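Local coordinates for protein sucrose 6(F)-phosphate phosphorylase (Thermoanaerobacterium thermosaccharolyticum DSM 571, PDB 6S9V) that is a phosphorylase of the alpha-amylase family, built on a closed barrel of eight parallel beta strands, at residues Thr363-Leu368 with Ala398-Phe403; Gln390-Gly395 with Glu414-Asn419. One frame throughout, in Å; residues are numbered along the deposited sequence.

In the fold
Both contacts gather at the end of strand 388-392, the last of the eight parallel strands that close the barrel, and lie about 9 Å apart, centre to centre, on one side of the chain's centre. Along the chain the segments alternate: 363-368, 390-395, 398-403, then 414-419. Strand 388-392 runs straight into helix 393-396, whose end leads into the loop of contact 1, while the strand's own exit supplies contact 2. The two are stitched together by Gly399 N to Val394 O and by Asp402 N to Ile415 O, both probable hydrogen bonds, and by packing of Thr363 on Asn416 and Asn401 on Ile415, which join the loops after the eighth strand to helix 364-367.

Contact 1 (Thr363-Leu368 with Ala398-Phe403); sequences TYYSAL and AGVNDF
The start of the short helix 364-367 lies against the irregular chain 398-403, with the CA atoms of Ser366 and Val400 5.3 Å apart, and an N-cap and a Schellman motif shape this junction, just after the last strand of the beta/alpha barrel and its short helix 393-396. Ala398, at positive phi, is the C-prime residue of that Schellman motif, which ends helix 393-396, and the chain then runs past helix 364-367. Thr363 is the N-cap of helix 364-367. Its OG1, set between backbone N and carbonyl carbon (chi1 75°), accepts from Ser366 N and donates to Gly399 O at 2.8 Å, so one hydroxyl caps its own helix and holds the facing loop. Threonine also brings a methyl, and CG2 packs 3.6 Å from Val400 C. Gly399 O receives a second donor, a water that in turn accepts from Tyr365 N and thereby serves another amide of the helix's first turn.

Asn401 suits its place because its amide oxygen can reach back to a main-chain N-H: OD1 accepts from Thr363 N at 2.8 Å, with the bond lying almost along the C=O axis. The same residue's backbone N donates to Ser366 OG over 3.0 Å, so Asn401 is tied to both ends of the helix's first turn, while its ND2 side lies against Ser366 CB.

Tyr365 contributes the apolar part. Ala398 CB sits over one ring face in a CH-pi contact, 4.1 Å from the centroid, a methyl small enough to let the backbone come close; the ring's hydroxyl is bonded to Asp372. The Val400 side chain lies alongside, and its CG1, in the ring plane at the edge, is 3.9 Å from Tyr365 CD2.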
loop_
_atom_site.group_PDB
_atom_site.type_symbol
_atom_site.label_atom_id
_atom_site.label_comp_id
_atom_site.label_asym_id
_atom_site.label_seq_id
_atom_site.Cartn_x
_atom_site.Cartn_y
_atom_site.Cartn_z
ATOM N N THR A 363 -7.779 -10.854 -6.959
ATOM C CA THR A 363 -6.977 -10.148 -7.962
ATOM C C THR A 363 -7.886 -9.176 -8.709
ATOM O O THR A 363 -9.086 -9.412 -8.857
ATOM C CB THR A 363 -6.280 -11.097 -8.947
ATOM O OG1 THR A 363 -7.221 -11.622 -9.894
ATOM C CG2 THR A 363 -5.589 -12.233 -8.204
ATOM N N TYR A 364 -7.322 -8.047 -9.142
ATOM C CA TYR A 364 -8.175 -7.036 -9.758
ATOM C C TYR A 364 -8.733 -7.529 -11.086
ATOM O O TYR A 364 -9.896 -7.266 -11.416
ATOM C CB TYR A 364 -7.410 -5.728 -9.922
ATOM C CG TYR A 364 -8.309 -4.519 -9.835
ATOM C CD1 TYR A 364 -8.577 -3.914 -8.611
ATOM C CD2 TYR A 364 -8.907 -3.998 -10.971
ATOM C CE1 TYR A 364 -9.408 -2.812 -8.527
ATOM C CE2 TYR A 364 -9.735 -2.906 -10.902
ATOM C CZ TYR A 364 -9.987 -2.311 -9.679
ATOM O OH TYR A 364 -10.820 -1.211 -9.623
ATOM N N TYR A 365 -7.930 -8.276 -11.845
ATOM C CA TYR A 365 -8.394 -8.867 -13.093
ATOM C C TYR A 365 -9.540 -9.841 -12.848
ATOM O O TYR A 365 -10.550 -9.809 -13.563
ATOM C CB TYR A 365 -7.204 -9.542 -13.774
ATOM C CG TYR A 365 -7.465 -10.171 -15.120
ATOM C CD1 TYR A 365 -7.813 -9.401 -16.225
ATOM C CD2 TYR A 365 -7.305 -11.535 -15.298
ATOM C CE1 TYR A 365 -8.015 -9.990 -17.471
ATOM C CE2 TYR A 365 -7.505 -12.128 -16.527
ATOM C CZ TYR A 365 -7.867 -11.358 -17.607
ATOM O OH TYR A 365 -8.061 -11.968 -18.827
ATOM N N SER A 366 -9.420 -10.694 -11.823
ATOM C CA SER A 366 -10.521 -11.598 -11.480
ATOM C C SER A 366 -11.755 -10.823 -11.022
ATOM O O SER A 366 -12.895 -11.228 -11.297
ATOM C CB SER A 366 -10.088 -12.574 -10.382
ATOM O OG SER A 366 -9.210 -13.570 -10.876
ATOM N N ALA A 367 -11.544 -9.708 -10.315
ATOM C CA ALA A 367 -12.663 -8.902 -9.842
ATOM C C ALA A 367 -13.476 -8.336 -10.997
ATOM O O ALA A 367 -14.688 -8.137 -10.862
ATOM C CB ALA A 367 -12.155 -7.768 -8.952
ATOM N N LEU A 368 -12.837 -8.084 -12.137
ATOM C CA LEU A 368 -13.511 -7.625 -13.344
ATOM C C LEU A 368 -13.950 -8.776 -14.244
ATOM O O LEU A 368 -14.200 -8.567 -15.436
ATOM C CB LEU A 368 -12.612 -6.662 -14.117
ATOM C CG LEU A 368 -12.393 -5.348 -13.364
ATOM C CD1 LEU A 368 -11.321 -4.495 -14.055
ATOM C CD2 LEU A 368 -13.698 -4.578 -13.248
ATOM N N ALA A 398 -1.826 -9.800 -15.350
ATOM C CA ALA A 398 -3.232 -10.184 -15.446
ATOM C C ALA A 398 -3.491 -11.488 -14.699
ATOM O O ALA A 398 -4.147 -12.402 -15.194
ATOM C CB ALA A 398 -3.665 -10.285 -16.905
ATOM N N GLY A 399 -2.972 -11.566 -13.476
ATOM C CA GLY A 399 -3.094 -12.794 -12.715
ATOM C C GLY A 399 -4.505 -12.994 -12.191
ATOM O O GLY A 399 -5.203 -12.043 -11.840
ATOM N N VAL A 400 -4.927 -14.257 -12.149
ATOM C CA VAL A 400 -6.227 -14.624 -11.608
ATOM C C VAL A 400 -6.048 -15.150 -10.191
ATOM O O VAL A 400 -4.948 -15.522 -9.763
ATOM C CB VAL A 400 -6.952 -15.678 -12.483
ATOM C CG1 VAL A 400 -7.162 -15.163 -13.896
ATOM C CG2 VAL A 400 -6.180 -16.982 -12.495
ATOM N N ASN A 401 -7.166 -15.221 -9.466
ATOM C CA ASN A 401 -7.179 -15.678 -8.081
ATOM C C ASN A 401 -6.433 -16.990 -7.907
ATOM O O ASN A 401 -6.684 -17.967 -8.622
ATOM C CB ASN A 401 -8.627 -15.853 -7.610
ATOM C CG ASN A 401 -9.346 -14.544 -7.445
ATOM O OD1 ASN A 401 -8.741 -13.529 -7.093
ATOM N ND2 ASN A 401 -10.654 -14.552 -7.698
ATOM N N ASP A 402 -5.545 -17.015 -6.908
ATOM C CA ASP A 402 -4.711 -18.178 -6.593
ATOM C C ASP A 402 -5.423 -18.996 -5.519
ATOM O O ASP A 402 -5.167 -18.880 -4.318
ATOM C CB ASP A 402 -3.323 -17.723 -6.156
ATOM C CG ASP A 402 -2.333 -18.870 -5.999
ATOM O OD1 ASP A 402 -2.746 -20.046 -6.016
ATOM O OD2 ASP A 402 -1.124 -18.574 -5.862
ATOM N N PHE A 403 -6.347 -19.849 -5.977
ATOM C CA PHE A 403 -7.103 -20.685 -5.052
ATOM C C PHE A 403 -6.226 -21.745 -4.395
ATOM O O PHE A 403 -6.476 -22.120 -3.243
ATOM C CB PHE A 403 -8.279 -21.355 -5.773
ATOM C CG PHE A 403 -9.316 -20.389 -6.255
ATOM C CD1 PHE A 403 -9.964 -19.552 -5.362
ATOM C CD2 PHE A 403 -9.650 -20.320 -7.594
ATOM C CE1 PHE A 403 -10.920 -18.658 -5.799
ATOM C CE2 PHE A 403 -10.609 -19.429 -8.037
ATOM C CZ PHE A 403 -11.245 -18.598 -7.137
HETATM O O HOH W 1 -4.943 -9.160 -11.555
#

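Contact 2 (Gln390-Gly395 with Glu414-Asn419); sequences QVYYVG and EINRHN. With SO4 (sulfate ion), chain H; SO4 (sulfate ion), chain I.
Two neighbouring tyrosines, Tyr392 and Tyr393, reach from the end of the eighth barrel strand to the main chain of loop 414-419, each by its hydroxyl. Tyr392 is the N-cap residue of helix 393-396; its ring extends anti to the backbone N (chi1 -175°), and OH donates to Asn416 O at 2.7 Å, in the carbonyl plane. Tyr393 OH gives its proton to His418 O, also at 2.7 Å, but from above that carbonyl plane. Tyrosine is long enough to span the gap and end in a donor, so both carbonyls gain a hydrogen bond.

Packing adds to these bonds. The Asn416 amide, inclined 45° to the Tyr392 ring, places ND2 3.4 Å from CE2, and Val394 CG2 lies 3.7 Å from Asn416 O.

Hydrogen bonds to two sulfates, probably from the crystallisation liquor, form the third group. His418 NE2 is hydrogen-bonded to Glu424, while ND1, hydrogen-bonded to Asp402, makes only a weak bond to one sulfate, which takes a firmer one from Asn419 N. Arg417, whose NE donates to His309 O, extends to a second sulfate at its guanidinium edge: NH1 meets O4 at 3.1 Å and NH2 meets O2 at 3.0 Å.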
loop_
_atom_site.group_PDB
_atom_site.type_symbol
_atom_site.label_atom_id
_atom_site.label_comp_id
_atom_site.label_asym_id
_atom_site.label_seq_id
_atom_site.Cartn_x
_atom_site.Cartn_y
_atom_site.Cartn_z
ATOM N N GLN A 390 0.697 3.294 -9.442
ATOM C CA GLN A 390 1.382 2.062 -9.078
ATOM C C GLN A 390 0.625 0.873 -9.638
ATOM O O GLN A 390 -0.610 0.846 -9.600
ATOM C CB GLN A 390 1.489 1.912 -7.561
ATOM C CG GLN A 390 2.222 3.047 -6.893
ATOM C CD GLN A 390 2.574 2.735 -5.466
ATOM O OE1 GLN A 390 1.752 2.215 -4.718
ATOM N NE2 GLN A 390 3.803 3.051 -5.075
ATOM N N VAL A 391 1.371 -0.103 -10.151
ATOM C CA VAL A 391 0.810 -1.342 -10.685
ATOM C C VAL A 391 1.370 -2.502 -9.870
ATOM O O VAL A 391 2.594 -2.687 -9.795
ATOM C CB VAL A 391 1.126 -1.526 -12.178
ATOM C CG1 VAL A 391 0.649 -2.898 -12.674
ATOM C CG2 VAL A 391 0.473 -0.418 -12.999
ATOM N N TYR A 392 0.479 -3.265 -9.249
ATOM C CA TYR A 392 0.886 -4.453 -8.503
ATOM C C TYR A 392 1.262 -5.575 -9.467
ATOM O O TYR A 392 0.660 -5.723 -10.534
ATOM C CB TYR A 392 -0.260 -4.856 -7.579
ATOM C CG TYR A 392 -0.018 -5.999 -6.629
ATOM C CD1 TYR A 392 0.923 -5.910 -5.618
ATOM C CD2 TYR A 392 -0.778 -7.157 -6.720
ATOM C CE1 TYR A 392 1.113 -6.948 -4.727
ATOM C CE2 TYR A 392 -0.595 -8.201 -5.836
ATOM C CZ TYR A 392 0.344 -8.089 -4.845
ATOM O OH TYR A 392 0.525 -9.124 -3.971
ATOM N N TYR A 393 2.266 -6.376 -9.082
ATOM C CA TYR A 393 2.861 -7.325 -10.023
ATOM C C TYR A 393 1.845 -8.350 -10.517
ATOM O O TYR A 393 1.902 -8.774 -11.677
ATOM C CB TYR A 393 4.065 -8.029 -9.389
ATOM C CG TYR A 393 3.722 -9.064 -8.334
ATOM C CD1 TYR A 393 3.386 -8.673 -7.048
ATOM C CD2 TYR A 393 3.735 -10.427 -8.626
ATOM C CE1 TYR A 393 3.074 -9.601 -6.077
ATOM C CE2 TYR A 393 3.413 -11.363 -7.660
ATOM C CZ TYR A 393 3.086 -10.941 -6.387
ATOM O OH TYR A 393 2.772 -11.850 -5.406
ATOM N N VAL A 394 0.908 -8.767 -9.664
ATOM C CA VAL A 394 -0.097 -9.727 -10.121
ATOM C C VAL A 394 -0.954 -9.107 -11.217
ATOM O O VAL A 394 -1.232 -9.741 -12.243
ATOM C CB VAL A 394 -0.956 -10.221 -8.941
ATOM C CG1 VAL A 394 -2.110 -11.126 -9.448
ATOM C CG2 VAL A 394 -0.094 -10.963 -7.936
ATOM N N GLY A 395 -1.384 -7.857 -11.019
ATOM C CA GLY A 395 -2.166 -7.173 -12.034
ATOM C C GLY A 395 -1.372 -6.878 -13.290
ATOM O O GLY A 395 -1.927 -6.888 -14.393
ATOM N N GLU A 414 -3.567 -14.553 0.503
ATOM C CA GLU A 414 -2.680 -15.201 -0.456
ATOM C C GLU A 414 -3.331 -15.385 -1.822
ATOM O O GLU A 414 -2.627 -15.726 -2.779
ATOM C CB GLU A 414 -2.199 -16.544 0.107
ATOM C CG GLU A 414 -0.919 -16.434 0.956
ATOM C CD GLU A 414 0.341 -16.232 0.110
ATOM O OE1 GLU A 414 0.496 -16.958 -0.898
ATOM O OE2 GLU A 414 1.174 -15.345 0.442
ATOM N N ILE A 415 -4.640 -15.136 -1.949
ATOM C CA ILE A 415 -5.309 -15.218 -3.246
ATOM C C ILE A 415 -4.663 -14.279 -4.248
ATOM O O ILE A 415 -4.691 -14.525 -5.460
ATOM C CB ILE A 415 -6.809 -14.905 -3.074
ATOM C CG1 ILE A 415 -7.616 -15.399 -4.273
ATOM C CG2 ILE A 415 -7.026 -13.397 -2.889
ATOM C CD1 ILE A 415 -9.111 -15.372 -4.031
ATOM N N ASN A 416 -4.071 -13.192 -3.756
ATOM C CA ASN A 416 -3.528 -12.108 -4.563
ATOM C C ASN A 416 -2.020 -11.965 -4.351
ATOM O O ASN A 416 -1.463 -10.883 -4.545
ATOM C CB ASN A 416 -4.263 -10.811 -4.209
ATOM C CG ASN A 416 -3.897 -9.646 -5.105
ATOM O OD1 ASN A 416 -3.816 -9.776 -6.325
ATOM N ND2 ASN A 416 -3.675 -8.487 -4.492
ATOM N N ARG A 417 -1.339 -13.048 -3.963
ATOM C CA ARG A 417 0.097 -13.007 -3.680
ATOM C C ARG A 417 0.855 -14.181 -4.305
ATOM O O ARG A 417 1.878 -14.624 -3.770
ATOM C CB ARG A 417 0.343 -12.956 -2.172
ATOM C CG ARG A 417 -0.315 -11.762 -1.477
ATOM C CD ARG A 417 -0.141 -11.806 0.022
ATOM N NE ARG A 417 -0.632 -10.582 0.649
ATOM C CZ ARG A 417 -0.701 -10.390 1.958
ATOM N NH1 ARG A 417 -0.331 -11.352 2.797
ATOM N NH2 ARG A 417 -1.151 -9.242 2.428
ATOM N N HIS A 418 0.391 -14.662 -5.458
ATOM C CA HIS A 418 1.067 -15.732 -6.182
ATOM C C HIS A 418 2.539 -15.404 -6.406
ATOM O O HIS A 418 2.899 -14.258 -6.677
ATOM C CB HIS A 418 0.367 -15.942 -7.532
ATOM C CG HIS A 418 0.991 -17.001 -8.388
ATOM N ND1 HIS A 418 0.959 -18.340 -8.056
ATOM C CD2 HIS A 418 1.657 -16.921 -9.564
ATOM C CE1 HIS A 418 1.582 -19.036 -8.991
ATOM N NE2 HIS A 418 2.005 -18.200 -9.923
ATOM N N ASN A 419 3.393 -16.416 -6.284
ATOM C CA ASN A 419 4.808 -16.291 -6.622
ATOM C C ASN A 419 5.040 -16.831 -8.031
ATOM O O ASN A 419 4.755 -18.000 -8.302
ATOM C CB ASN A 419 5.680 -17.038 -5.611
ATOM C CG ASN A 419 5.786 -16.307 -4.275
ATOM O OD1 ASN A 419 5.658 -15.083 -4.206
ATOM N ND2 ASN A 419 6.009 -17.064 -3.208
HETATM S S SO4 H . 2.224 -19.921 -4.680
HETATM O O1 SO4 H . 2.161 -20.091 -3.231
HETATM O O2 SO4 H . 0.930 -20.248 -5.270
HETATM O O3 SO4 H . 3.246 -20.809 -5.224
HETATM O O4 SO4 H . 2.569 -18.541 -4.999
HETATM S S SO4 I . -1.363 -10.564 6.127
HETATM O O1 SO4 I . -1.492 -10.271 7.550
HETATM O O2 SO4 I . -1.725 -9.376 5.360
HETATM O O3 SO4 I . -2.245 -11.674 5.778
HETATM O O4 SO4 I . 0.015 -10.940 5.814
#